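Local atomic coordinates of putative transcriptional regulator (Clostridium difficile, PDB entry 3QI7), a protein that is a putative transcriptional regulator, also named a putative lipoprotein, with a periplasmic-binding-protein-like fold that probably binds a small ligand, perhaps a sugar. Residues Ile10-Val15 with Thr53-Thr58; Met236-Leu241 with Ile260-Ser265; Val251-Asn256 with Gly300-Pro305. One frame throughout, in Å; residues are numbered along the deposited sequence.

In the fold
The three contacts sit at very different places in a two-lobed, periplasmic-binding-protein-like chain. Interaction 1 is a partly buried strand pairing at one end of the molecule, held mainly by backbone hydrogen bonds with a ring and aliphatic chains beside them. Interaction 2, its centre about 41 Å away, is likewise partly buried, but packs a helix against a turn and the start of a short helix, mainly through methyl groups. Interaction 3 is buried throughout and relies on water. It neighbours interaction 2, their centres about 11 Å apart, and their segments alternate along the chain. Interactions 1 and 3 reach the same mixed sheet through different strands.

Interaction 1: Ile10-Val15 with Thr53-Thr58; sequences IDDFKV and TKVKQT
Phe13 and Gln57 run alongside each other from neighbouring strands, and the CB of Gln57 lies over one face of the phenyl ring, a CH-pi contact of 4.0 Å from Gln57 CB to the centroid of the Phe13 ring. The methylene is offset toward the rim, which brings Gln57 CG to 3.6 Å from Phe13 CZ. The ring owes its place to a chi1 of 64°, which sets Phe13 CG between the backbone N and the carbonyl carbon. The amide of Gln57 stands nearly perpendicular to the ring and leads away, to a hydrogen bond between its OE1 and Lys323 of helix 306-324. Val55 comes at the ring from its edge, its CG1 4.0 Å from Phe13 CE1. Beneath these side chains the backbones form a parallel pair at the start of strands 13-19 and 57-63, a beta-alpha-beta unit whose crossover contains helix 26-42. Phe13 N gives to Lys56 O at 3.0 Å, Thr58 N to Phe13 O, and Val15 N to Thr58 O at 2.9 Å. Ahead of the strands a side chain takes over: Lys56 N donates to Asp12 OD1 at 2.9 Å, reaching the carboxylate from 60° out of its plane. Asp12 and Lys56 point the same way, yet their charged ends stay apart, and it is Lys56 CB that packs 3.6 Å from Asp12 CG. On the face away from Phe13, Lys14 and Thr58 also run side by side, Lys14 CG lying 3.7 Å from Thr58 OG1, while Lys14 NZ goes on to a salt bridge with Asp85.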
ATOM      1  N   ILE A  10     -14.042 -28.933   8.661  1.00 53.65           N
ATOM      2  CA  ILE A  10     -14.218 -27.912   7.611  1.00 51.23           C
ATOM      3  C   ILE A  10     -13.791 -28.469   6.234  1.00 49.11           C
ATOM      4  O   ILE A  10     -12.707 -29.030   6.107  1.00 46.02           O
ATOM      5  CB  ILE A  10     -13.372 -26.620   7.947  1.00 51.77           C
ATOM      6  CG1 ILE A  10     -13.920 -25.889   9.181  1.00 51.03           C
ATOM      7  CG2 ILE A  10     -13.282 -25.646   6.748  1.00 50.57           C
ATOM      8  CD1 ILE A  10     -15.381 -25.439   9.057  1.00 53.20           C
ATOM      9  N   ASP A  11     -14.645 -28.309   5.220  1.00 47.67           N
ATOM     10  CA  ASP A  11     -14.326 -28.716   3.851  1.00 47.58           C
ATOM     11  C   ASP A  11     -13.098 -27.971   3.314  1.00 46.28           C
ATOM     12  O   ASP A  11     -12.845 -26.812   3.662  1.00 43.85           O
ATOM     13  CB  ASP A  11     -15.490 -28.421   2.891  1.00 48.77           C
ATOM     14  CG  ASP A  11     -16.712 -29.319   3.116  1.00 56.10           C
ATOM     15  OD1 ASP A  11     -16.581 -30.431   3.673  1.00 63.70           O
ATOM     16  OD2 ASP A  11     -17.812 -28.904   2.707  1.00 57.97           O
ATOM     17  N   ASP A  12     -12.357 -28.629   2.438  1.00 43.83           N
ATOM     18  CA  ASP A  12     -11.301 -27.950   1.706  1.00 44.45           C
ATOM     19  C   ASP A  12     -11.921 -26.772   0.950  1.00 40.79           C
ATOM     20  O   ASP A  12     -13.069 -26.852   0.496  1.00 43.35           O
ATOM     21  CB  ASP A  12     -10.606 -28.926   0.765  1.00 44.88           C
ATOM     22  CG  ASP A  12      -9.872 -30.044   1.512  1.00 50.13           C
ATOM     23  OD1 ASP A  12      -9.616 -29.920   2.744  1.00 44.59           O
ATOM     24  OD2 ASP A  12      -9.545 -31.051   0.849  1.00 49.45           O
ATOM     25  N   PHE A  13     -11.204 -25.660   0.855  1.00 37.01           N
ATOM     26  CA  PHE A  13     -11.854 -24.449   0.367  1.00 35.39           C
ATOM     27  C   PHE A  13     -10.982 -23.629  -0.558  1.00 33.60           C
ATOM     28  O   PHE A  13      -9.781 -23.871  -0.674  1.00 33.12           O
ATOM     29  CB  PHE A  13     -12.384 -23.620   1.550  1.00 35.21           C
ATOM     30  CG  PHE A  13     -11.318 -23.100   2.471  1.00 34.80           C
ATOM     31  CD1 PHE A  13     -10.792 -23.901   3.485  1.00 31.49           C
ATOM     32  CD2 PHE A  13     -10.848 -21.790   2.341  1.00 37.28           C
ATOM     33  CE1 PHE A  13      -9.829 -23.419   4.359  1.00 31.80           C
ATOM     34  CE2 PHE A  13      -9.868 -21.295   3.208  1.00 30.51           C
ATOM     35  CZ  PHE A  13      -9.362 -22.119   4.228  1.00 30.74           C
ATOM     36  N   LYS A  14     -11.607 -22.691  -1.260  1.00 32.77           N
ATOM     37  CA  LYS A  14     -10.865 -21.717  -2.082  1.00 31.14           C
ATOM     38  C   LYS A  14     -11.032 -20.293  -1.521  1.00 31.13           C
ATOM     39  O   LYS A  14     -12.115 -19.915  -1.028  1.00 33.46           O
ATOM     40  CB  LYS A  14     -11.337 -21.762  -3.540  1.00 32.81           C
ATOM     41  CG  LYS A  14     -11.159 -23.108  -4.253  1.00 37.64           C
ATOM     42  CD  LYS A  14     -11.572 -22.980  -5.721  1.00 39.20           C
ATOM     43  CE  LYS A  14     -11.436 -24.301  -6.493  1.00 44.28           C
ATOM     44  NZ  LYS A  14     -12.476 -24.369  -7.555  1.00 39.94           N
ATOM     45  N   VAL A  15      -9.942 -19.542  -1.548  1.00 28.66           N
ATOM     46  CA  VAL A  15      -9.963 -18.106  -1.314  1.00 29.21           C
ATOM     47  C   VAL A  15      -9.767 -17.433  -2.669  1.00 27.10           C
ATOM     48  O   VAL A  15      -8.699 -17.520  -3.266  1.00 26.36           O
ATOM     49  CB  VAL A  15      -8.858 -17.674  -0.334  1.00 28.79           C
ATOM     50  CG1 VAL A  15      -8.900 -16.151  -0.116  1.00 29.55           C
ATOM     51  CG2 VAL A  15      -9.029 -18.405   1.026  1.00 30.34           C
ATOM     52  N   THR A  53      -4.558 -34.255  10.472  1.00 60.77           N
ATOM     53  CA  THR A  53      -4.854 -33.941   9.078  1.00 60.25           C
ATOM     54  C   THR A  53      -5.185 -32.465   8.924  1.00 59.18           C
ATOM     55  O   THR A  53      -5.995 -31.896   9.668  1.00 59.05           O
ATOM     56  CB  THR A  53      -6.028 -34.773   8.494  1.00 60.57           C
ATOM     57  OG1 THR A  53      -5.648 -36.146   8.414  1.00 63.27           O
ATOM     58  CG2 THR A  53      -6.394 -34.304   7.085  1.00 59.65           C
ATOM     59  N   LYS A  54      -4.534 -31.868   7.932  1.00 57.28           N
ATOM     60  CA  LYS A  54      -4.692 -30.464   7.594  1.00 53.54           C
ATOM     61  C   LYS A  54      -5.873 -30.283   6.654  1.00 50.70           C
ATOM     62  O   LYS A  54      -6.089 -31.094   5.746  1.00 49.69           O
ATOM     63  CB  LYS A  54      -3.423 -29.962   6.890  1.00 53.26           C
ATOM     64  CG  LYS A  54      -2.261 -29.595   7.812  1.00 55.05           C
ATOM     65  CD  LYS A  54      -0.905 -29.764   7.082  1.00 59.74           C
ATOM     66  CE  LYS A  54       0.061 -28.593   7.265  1.00 61.35           C
ATOM     67  NZ  LYS A  54       0.240 -27.773   6.005  1.00 65.87           N
ATOM     68  N   VAL A  55      -6.632 -29.214   6.875  1.00 47.56           N
ATOM     69  CA  VAL A  55      -7.610 -28.759   5.900  1.00 45.34           C
ATOM     70  C   VAL A  55      -6.807 -28.152   4.739  1.00 43.69           C
ATOM     71  O   VAL A  55      -5.734 -27.603   4.961  1.00 42.36           O
ATOM     72  CB  VAL A  55      -8.539 -27.699   6.504  1.00 45.49           C
ATOM     73  CG1 VAL A  55      -9.580 -27.273   5.485  1.00 44.37           C
ATOM     74  CG2 VAL A  55      -9.211 -28.227   7.796  1.00 48.40           C
ATOM     75  N   LYS A  56      -7.312 -28.261   3.517  1.00 42.55           N
ATOM     76  CA  LYS A  56      -6.596 -27.731   2.350  1.00 41.35           C
ATOM     77  C   LYS A  56      -7.208 -26.430   1.861  1.00 38.79           C
ATOM     78  O   LYS A  56      -8.439 -26.282   1.795  1.00 38.31           O
ATOM     79  CB  LYS A  56      -6.559 -28.757   1.209  1.00 43.90           C
ATOM     80  CG  LYS A  56      -5.542 -29.904   1.421  1.00 47.73           C
ATOM     81  CD  LYS A  56      -5.708 -31.013   0.383  1.00 45.29           C
ATOM     82  CE  LYS A  56      -5.063 -32.329   0.850  1.00 51.12           C
ATOM     83  NZ  LYS A  56      -3.577 -32.236   1.016  1.00 47.31           N
ATOM     84  N   GLN A  57      -6.339 -25.479   1.525  1.00 34.76           N
ATOM     85  CA  GLN A  57      -6.780 -24.204   0.985  1.00 36.14           C
ATOM     86  C   GLN A  57      -5.967 -23.882  -0.263  1.00 32.76           C
ATOM     87  O   GLN A  57      -4.759 -24.134  -0.305  1.00 32.79           O
ATOM     88  CB  GLN A  57      -6.611 -23.060   2.011  1.00 36.95           C
ATOM     89  CG  GLN A  57      -6.132 -23.467   3.412  1.00 47.06           C
ATOM     90  CD  GLN A  57      -4.625 -23.415   3.589  1.00 48.04           C
ATOM     91  OE1 GLN A  57      -4.142 -23.051   4.656  1.00 57.86           O
ATOM     92  NE2 GLN A  57      -3.874 -23.790   2.558  1.00 61.97           N
ATOM     93  N   THR A  58      -6.634 -23.327  -1.267  1.00 33.45           N
ATOM     94  CA  THR A  58      -5.963 -22.827  -2.477  1.00 33.83           C
ATOM     95  C   THR A  58      -6.476 -21.422  -2.793  1.00 32.77           C
ATOM     96  O   THR A  58      -7.553 -21.016  -2.361  1.00 32.98           O
ATOM     97  CB  THR A  58      -6.201 -23.733  -3.761  1.00 36.65           C
ATOM     98  OG1 THR A  58      -7.599 -23.924  -3.959  1.00 34.73           O
ATOM     99  CG2 THR A  58      -5.492 -25.099  -3.683  1.00 34.39           C
TER

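Interaction 2: Met236-Leu241 with Ile260-Ser265; sequences MDEVIL and IQTYPS
Asp237 OD2 is held by two groups: the hydroxyl of Ser255 and a water that donates to it at 2.8 Å. That water, water 1, also bonds Thr262 OG1 at 2.7 Å, so it links helix 234-247 to the turn leading into helix 263-267. The turn is a classic gamma turn, closed by Tyr263 N giving to Gln261 O, with Thr262 at its apex (phi 74°) and at the N-cap position of the short helix. In this periplasmic-binding-protein-like fold, helix 234-247 follows strand 228-231, the last in the chain of a three-stranded parallel sheet. Thr262 points at the helix with its two branches divided between two tasks. Its CG2, anti to the backbone N, presses on the helix backbone 3.5 Å from Glu238 CA, while OG1 on the other branch faces the water. From Glu238 the extended side chain reaches across to Ser265, in the short helix, for a weak hydrogen bond donated by Ser265 OG to Glu238 OE2 at 3.4 Å. One turn further along the helix from Asp237, Leu241 crosses Tyr263 at about a right angle. The ring of Tyr263 also meets that of Tyr371, the last residue of the chain. Leu241 CD1 sits over the centre of the Tyr263 ring, 3.9 Å from the centroid, and Leu241 CD2 lies 3.4 Å from Tyr263 OH.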
HETATM    1  N   MSE A 236       8.589  11.920  -9.335  1.00 22.66           N
HETATM    2  CA  MSE A 236       9.175  12.840  -8.347  1.00 21.66           C
HETATM    3  C   MSE A 236      10.101  12.109  -7.395  1.00 23.18           C
HETATM    4  O   MSE A 236      11.181  12.649  -7.071  1.00 23.73           O
HETATM    5  CB  MSE A 236       8.093  13.584  -7.525  1.00 22.84           C
HETATM    6  CG  MSE A 236       7.259  14.491  -8.341  1.00 25.15           C
HETATM    7 SE   MSE A 236       6.361  15.735  -7.207  0.75 20.58          SE
HETATM    8  CE  MSE A 236       5.054  16.388  -8.476  1.00 21.04           C
ATOM      9  N   ASP A 237       9.696  10.900  -6.950  1.00 21.62           N
ATOM     10  CA  ASP A 237      10.491  10.122  -6.008  1.00 21.36           C
ATOM     11  C   ASP A 237      11.882   9.863  -6.599  1.00 21.90           C
ATOM     12  O   ASP A 237      12.902   9.955  -5.903  1.00 21.58           O
ATOM     13  CB  ASP A 237       9.873   8.755  -5.695  1.00 19.61           C
ATOM     14  CG  ASP A 237       8.620   8.846  -4.831  1.00 22.16           C
ATOM     15  OD1 ASP A 237       8.501   9.809  -4.028  1.00 22.83           O
ATOM     16  OD2 ASP A 237       7.785   7.936  -4.988  1.00 21.43           O
ATOM     17  N   GLU A 238      11.905   9.534  -7.872  1.00 21.92           N
ATOM     18  CA  GLU A 238      13.165   9.253  -8.556  1.00 23.20           C
ATOM     19  C   GLU A 238      14.132  10.454  -8.558  1.00 25.02           C
ATOM     20  O   GLU A 238      15.329  10.326  -8.216  1.00 24.64           O
ATOM     21  CB  GLU A 238      12.885   8.781  -9.999  1.00 25.84           C
ATOM     22  CG  GLU A 238      14.151   8.142 -10.659  1.00 25.28           C
ATOM     23  CD  GLU A 238      13.929   7.612 -12.094  1.00 42.93           C
ATOM     24  OE1 GLU A 238      13.303   8.321 -12.929  1.00 46.73           O
ATOM     25  OE2 GLU A 238      14.395   6.480 -12.392  1.00 51.66           O
ATOM     26  N   VAL A 239      13.608  11.610  -8.962  1.00 24.02           N
ATOM     27  CA  VAL A 239      14.374  12.871  -8.986  1.00 23.73           C
ATOM     28  C   VAL A 239      14.844  13.216  -7.565  1.00 24.22           C
ATOM     29  O   VAL A 239      16.019  13.548  -7.359  1.00 21.39           O
ATOM     30  CB  VAL A 239      13.528  14.047  -9.543  1.00 24.39           C
ATOM     31  CG1 VAL A 239      14.241  15.381  -9.319  1.00 22.52           C
ATOM     32  CG2 VAL A 239      13.154  13.802 -11.029  1.00 25.09           C
ATOM     33  N   ILE A 240      13.942  13.083  -6.583  1.00 20.09           N
ATOM     34  CA  ILE A 240      14.235  13.425  -5.176  1.00 21.66           C
ATOM     35  C   ILE A 240      15.286  12.526  -4.506  1.00 21.41           C
ATOM     36  O   ILE A 240      16.157  13.022  -3.784  1.00 20.18           O
ATOM     37  CB  ILE A 240      12.932  13.427  -4.327  1.00 19.82           C
ATOM     38  CG1 ILE A 240      12.077  14.613  -4.737  1.00 23.33           C
ATOM     39  CG2 ILE A 240      13.208  13.498  -2.802  1.00 20.31           C
ATOM     40  CD1 ILE A 240      10.628  14.508  -4.333  1.00 24.69           C
ATOM     41  N   LEU A 241      15.152  11.222  -4.696  1.00 22.97           N
ATOM     42  CA  LEU A 241      16.107  10.257  -4.150  1.00 21.71           C
ATOM     43  C   LEU A 241      17.484  10.399  -4.822  1.00 23.62           C
ATOM     44  O   LEU A 241      18.509  10.358  -4.155  1.00 23.79           O
ATOM     45  CB  LEU A 241      15.561   8.852  -4.313  1.00 19.09           C
ATOM     46  CG  LEU A 241      14.476   8.443  -3.304  1.00 20.50           C
ATOM     47  CD1 LEU A 241      13.855   7.104  -3.694  1.00 18.06           C
ATOM     48  CD2 LEU A 241      15.013   8.419  -1.856  1.00 23.15           C
ATOM     49  N   ILE A 260      10.696  -1.981  -4.031  1.00 23.44           N
ATOM     50  CA  ILE A 260      10.836  -2.432  -5.413  1.00 23.21           C
ATOM     51  C   ILE A 260      10.649  -1.306  -6.450  1.00 25.82           C
ATOM     52  O   ILE A 260      11.254  -1.350  -7.529  1.00 25.12           O
ATOM     53  CB  ILE A 260       9.916  -3.643  -5.689  1.00 26.40           C
ATOM     54  CG1 ILE A 260      10.199  -4.252  -7.072  1.00 26.47           C
ATOM     55  CG2 ILE A 260       8.431  -3.268  -5.528  1.00 17.96           C
ATOM     56  CD1 ILE A 260      11.647  -4.704  -7.286  1.00 31.05           C
ATOM     57  N   GLN A 261       9.879  -0.272  -6.122  1.00 24.96           N
ATOM     58  CA  GLN A 261       9.689   0.858  -7.052  1.00 24.12           C
ATOM     59  C   GLN A 261      10.722   1.929  -6.813  1.00 23.74           C
ATOM     60  O   GLN A 261      10.914   2.376  -5.669  1.00 22.90           O
ATOM     61  CB  GLN A 261       8.298   1.491  -6.871  1.00 22.80           C
ATOM     62  CG  GLN A 261       7.167   0.594  -7.193  1.00 36.53           C
ATOM     63  CD  GLN A 261       7.235   0.089  -8.625  1.00 45.34           C
ATOM     64  OE1 GLN A 261       7.470  -1.096  -8.859  1.00 46.10           O
ATOM     65  NE2 GLN A 261       7.071   1.002  -9.589  1.00 36.78           N
ATOM     66  N   THR A 262      11.399   2.336  -7.883  1.00 24.68           N
ATOM     67  CA  THR A 262      12.304   3.492  -7.850  1.00 25.59           C
ATOM     68  C   THR A 262      13.636   3.245  -7.120  1.00 22.37           C
ATOM     69  O   THR A 262      14.695   3.577  -7.644  1.00 21.08           O
ATOM     70  CB  THR A 262      11.635   4.777  -7.233  1.00 27.29           C
ATOM     71  OG1 THR A 262      10.343   5.023  -7.841  1.00 24.20           O
ATOM     72  CG2 THR A 262      12.568   5.979  -7.436  1.00 25.33           C
ATOM     73  N   TYR A 263      13.597   2.701  -5.914  1.00 21.13           N
ATOM     74  CA  TYR A 263      14.849   2.467  -5.142  1.00 23.65           C
ATOM     75  C   TYR A 263      15.928   1.713  -5.915  1.00 22.74           C
ATOM     76  O   TYR A 263      17.093   2.160  -5.975  1.00 25.22           O
ATOM     77  CB  TYR A 263      14.579   1.817  -3.768  1.00 21.97           C
ATOM     78  CG  TYR A 263      14.578   2.864  -2.644  1.00 23.13           C
ATOM     79  CD1 TYR A 263      15.765   3.493  -2.268  1.00 22.56           C
ATOM     80  CD2 TYR A 263      13.399   3.249  -1.996  1.00 22.64           C
ATOM     81  CE1 TYR A 263      15.793   4.468  -1.274  1.00 21.46           C
ATOM     82  CE2 TYR A 263      13.421   4.221  -0.979  1.00 22.29           C
ATOM     83  CZ  TYR A 263      14.619   4.834  -0.622  1.00 20.55           C
ATOM     84  OH  TYR A 263      14.731   5.805   0.374  1.00 21.77           O
ATOM     85  N   PRO A 264      15.554   0.602  -6.561  1.00 23.12           N
ATOM     86  CA  PRO A 264      16.591  -0.187  -7.225  1.00 25.53           C
ATOM     87  C   PRO A 264      17.333   0.546  -8.339  1.00 25.64           C
ATOM     88  O   PRO A 264      18.557   0.441  -8.433  1.00 29.35           O
ATOM     89  CB  PRO A 264      15.817  -1.388  -7.764  1.00 26.60           C
ATOM     90  CG  PRO A 264      14.674  -1.517  -6.817  1.00 25.22           C
ATOM     91  CD  PRO A 264      14.259  -0.109  -6.558  1.00 24.27           C
ATOM     92  N   SER A 265      16.622   1.300  -9.156  1.00 25.54           N
ATOM     93  CA  SER A 265      17.289   2.117 -10.171  1.00 28.86           C
ATOM     94  C   SER A 265      18.144   3.234  -9.532  1.00 25.79           C
ATOM     95  O   SER A 265      19.245   3.527  -9.984  1.00 27.52           O
ATOM     96  CB  SER A 265      16.240   2.706 -11.119  1.00 30.20           C
ATOM     97  OG  SER A 265      16.597   4.007 -11.508  1.00 43.44           O
TER
HETATM   98  O   HOH W   1       8.729   5.438  -5.731  1.00 22.65           O

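Interaction 3: Val251-Asn256 with Gly300-Pro305; sequences VAEQSN and GGYPMP
Val251 and Gly300 are joined by a direct backbone hydrogen bond: Gly300 N gives to Val251 O at 3.1 Å, tilted 24° from the carbonyl plane. It joins the loop after helix 234-247 to the short strand 300-301, which pairs antiparallel with strand 361-370. The backbones press close beside it, with Ala252 O only 3.0 Å from Gly300 C, and glycine has no side chain to keep them apart.

Water carries most of the rest. Water 2 donates to both Val251 O and Gly300 O. Water 5 gives a second bond to Gly300 O and one to Gln254 OE1, and accepts from Gln254 N at 2.8 Å. Glu253 OE2 takes two more: water 3, at 2.6 Å from Glu253 OE2, reaches on to Gly301 O, and water 4 to Tyr302 OH.

Between side chains there is one direct approach, Glu253 OE2 to Tyr302 CE1 at 3.7 Å, with carboxylate and ring planes 81° apart. The other oxygen, Glu253 OE1, forms a salt bridge with Arg143 of helix 140-153.

With an arginine on one oxygen and two water donors on the other, Glu253 is probably kept ionised although buried, and the waters supply donors to the carbonyls of Gly300 and Gly301 and a second donor to that of Val251.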
ATOM      1  N   VAL A 251      14.994  11.815   3.120  1.00 19.61           N
ATOM      2  CA  VAL A 251      13.776  11.374   2.427  1.00 20.47           C
ATOM      3  C   VAL A 251      13.112  10.298   3.288  1.00 21.28           C
ATOM      4  O   VAL A 251      13.340   9.083   3.138  1.00 19.64           O
ATOM      5  CB  VAL A 251      14.052  10.879   0.990  1.00 19.11           C
ATOM      6  CG1 VAL A 251      12.735  10.613   0.262  1.00 21.80           C
ATOM      7  CG2 VAL A 251      14.945  11.909   0.252  1.00 21.77           C
ATOM      8  N   ALA A 252      12.252  10.760   4.189  1.00 20.38           N
ATOM      9  CA  ALA A 252      11.649   9.858   5.184  1.00 21.89           C
ATOM     10  C   ALA A 252      10.808   8.780   4.482  1.00 19.44           C
ATOM     11  O   ALA A 252      10.818   7.613   4.894  1.00 17.24           O
ATOM     12  CB  ALA A 252      10.807  10.654   6.166  1.00 21.29           C
ATOM     13  N   GLU A 253      10.089   9.184   3.427  1.00 17.20           N
ATOM     14  CA  GLU A 253       9.253   8.285   2.617  1.00 18.27           C
ATOM     15  C   GLU A 253       9.093   8.694   1.139  1.00 17.73           C
ATOM     16  O   GLU A 253       8.954   9.869   0.803  1.00 20.78           O
ATOM     17  CB  GLU A 253       7.821   8.182   3.236  1.00 17.04           C
ATOM     18  CG  GLU A 253       7.778   7.700   4.667  1.00 20.12           C
ATOM     19  CD  GLU A 253       6.359   7.545   5.200  1.00 21.90           C
ATOM     20  OE1 GLU A 253       5.460   8.153   4.615  1.00 22.35           O
ATOM     21  OE2 GLU A 253       6.151   6.838   6.214  1.00 25.92           O
ATOM     22  N   GLN A 254       9.018   7.699   0.256  1.00 18.80           N
ATOM     23  CA  GLN A 254       8.505   7.895  -1.103  1.00 18.51           C
ATOM     24  C   GLN A 254       7.012   8.281  -1.021  1.00 20.35           C
ATOM     25  O   GLN A 254       6.350   8.037  -0.004  1.00 19.39           O
ATOM     26  CB  GLN A 254       8.595   6.603  -1.892  1.00 18.27           C
ATOM     27  CG  GLN A 254      10.038   6.052  -2.113  1.00 18.24           C
ATOM     28  CD  GLN A 254      10.082   4.542  -2.132  1.00 21.92           C
ATOM     29  OE1 GLN A 254      10.033   3.897  -1.080  1.00 18.89           O
ATOM     30  NE2 GLN A 254      10.135   3.963  -3.333  1.00 18.08           N
ATOM     31  N   SER A 255       6.495   8.817  -2.120  1.00 21.47           N
ATOM     32  CA  SER A 255       5.065   9.030  -2.317  1.00 20.60           C
ATOM     33  C   SER A 255       4.254   7.877  -1.721  1.00 22.11           C
ATOM     34  O   SER A 255       3.319   8.086  -0.932  1.00 23.21           O
ATOM     35  CB  SER A 255       4.778   9.234  -3.814  1.00 25.26           C
ATOM     36  OG  SER A 255       5.250   8.180  -4.638  1.00 21.64           O
ATOM     37  N   ASN A 256       4.630   6.665  -2.099  1.00 21.45           N
ATOM     38  CA  ASN A 256       4.164   5.447  -1.455  1.00 22.42           C
ATOM     39  C   ASN A 256       5.370   4.550  -1.194  1.00 22.36           C
ATOM     40  O   ASN A 256       6.008   4.138  -2.139  1.00 19.80           O
ATOM     41  CB  ASN A 256       3.168   4.723  -2.338  1.00 22.68           C
ATOM     42  CG  ASN A 256       1.836   5.426  -2.367  1.00 31.08           C
ATOM     43  OD1 ASN A 256       1.096   5.407  -1.385  1.00 35.89           O
ATOM     44  ND2 ASN A 256       1.569   6.123  -3.457  1.00 27.58           N
ATOM     45  N   GLY A 300      14.010   6.419   4.540  1.00 21.07           N
ATOM     46  CA  GLY A 300      13.074   5.504   5.180  1.00 20.00           C
ATOM     47  C   GLY A 300      11.985   4.926   4.287  1.00 21.60           C
ATOM     48  O   GLY A 300      11.890   5.207   3.080  1.00 20.45           O
ATOM     49  N   GLY A 301      11.132   4.123   4.917  1.00 21.16           N
ATOM     50  CA  GLY A 301      10.053   3.440   4.219  1.00 21.43           C
ATOM     51  C   GLY A 301       9.252   2.559   5.174  1.00 20.47           C
ATOM     52  O   GLY A 301       9.158   2.853   6.377  1.00 21.49           O
ATOM     53  N   TYR A 302       8.709   1.489   4.618  1.00 19.43           N
ATOM     54  CA  TYR A 302       8.081   0.394   5.355  1.00 19.94           C
ATOM     55  C   TYR A 302       8.838  -0.913   5.067  1.00 22.09           C
ATOM     56  O   TYR A 302       9.612  -0.986   4.112  1.00 25.32           O
ATOM     57  CB  TYR A 302       6.630   0.202   4.922  1.00 20.29           C
ATOM     58  CG  TYR A 302       5.680   1.367   5.037  1.00 20.13           C
ATOM     59  CD1 TYR A 302       5.816   2.328   6.053  1.00 21.96           C
ATOM     60  CD2 TYR A 302       4.591   1.467   4.177  1.00 23.20           C
ATOM     61  CE1 TYR A 302       4.901   3.362   6.189  1.00 20.59           C
ATOM     62  CE2 TYR A 302       3.667   2.505   4.277  1.00 22.47           C
ATOM     63  CZ  TYR A 302       3.818   3.455   5.287  1.00 29.58           C
ATOM     64  OH  TYR A 302       2.899   4.486   5.395  1.00 29.61           O
ATOM     65  N   PRO A 303       8.616  -1.973   5.872  1.00 22.70           N
ATOM     66  CA  PRO A 303       9.185  -3.276   5.548  1.00 25.87           C
ATOM     67  C   PRO A 303       8.723  -3.842   4.198  1.00 25.07           C
ATOM     68  O   PRO A 303       9.423  -4.673   3.601  1.00 24.29           O
ATOM     69  CB  PRO A 303       8.649  -4.182   6.688  1.00 26.06           C
ATOM     70  CG  PRO A 303       8.433  -3.294   7.771  1.00 26.95           C
ATOM     71  CD  PRO A 303       7.915  -2.028   7.158  1.00 25.95           C
HETATM   72  N   MSE A 304       7.537  -3.436   3.750  1.00 23.73           N
HETATM   73  CA  MSE A 304       7.000  -3.873   2.455  0.70 25.90           C
HETATM   74  C   MSE A 304       6.011  -2.846   1.908  1.00 24.11           C
HETATM   75  O   MSE A 304       5.475  -2.059   2.673  1.00 24.47           O
HETATM   76  CB  MSE A 304       6.348  -5.276   2.546  0.70 26.12           C
HETATM   77  CG  MSE A 304       5.359  -5.520   3.671  0.70 28.82           C
HETATM   78 SE   MSE A 304       4.892  -7.428   3.954  0.52 24.70          SE
HETATM   79  CE  MSE A 304       4.380  -7.988   2.174  0.70 24.33           C
ATOM     80  N   PRO A 305       5.763  -2.860   0.590  1.00 19.52           N
ATOM     81  CA  PRO A 305       4.815  -1.882   0.088  1.00 19.83           C
ATOM     82  C   PRO A 305       3.415  -2.204   0.528  1.00 18.41           C
ATOM     83  O   PRO A 305       3.109  -3.359   0.725  1.00 19.51           O
ATOM     84  CB  PRO A 305       4.892  -2.025  -1.420  1.00 21.36           C
ATOM     85  CG  PRO A 305       5.921  -3.152  -1.703  1.00 23.14           C
ATOM     86  CD  PRO A 305       6.204  -3.826  -0.440  1.00 22.47           C
TER
HETATM   87  O   HOH W   2      12.741   7.057   1.244  1.00 19.25           O
HETATM   88  O   HOH W   3       7.896   5.282   7.319  1.00 18.82           O
HETATM   89  O   HOH W   4       3.565   6.567   6.944  1.00 21.55           O
HETATM   90  O   HOH W   5       9.637   5.169   1.365  1.00 16.50           O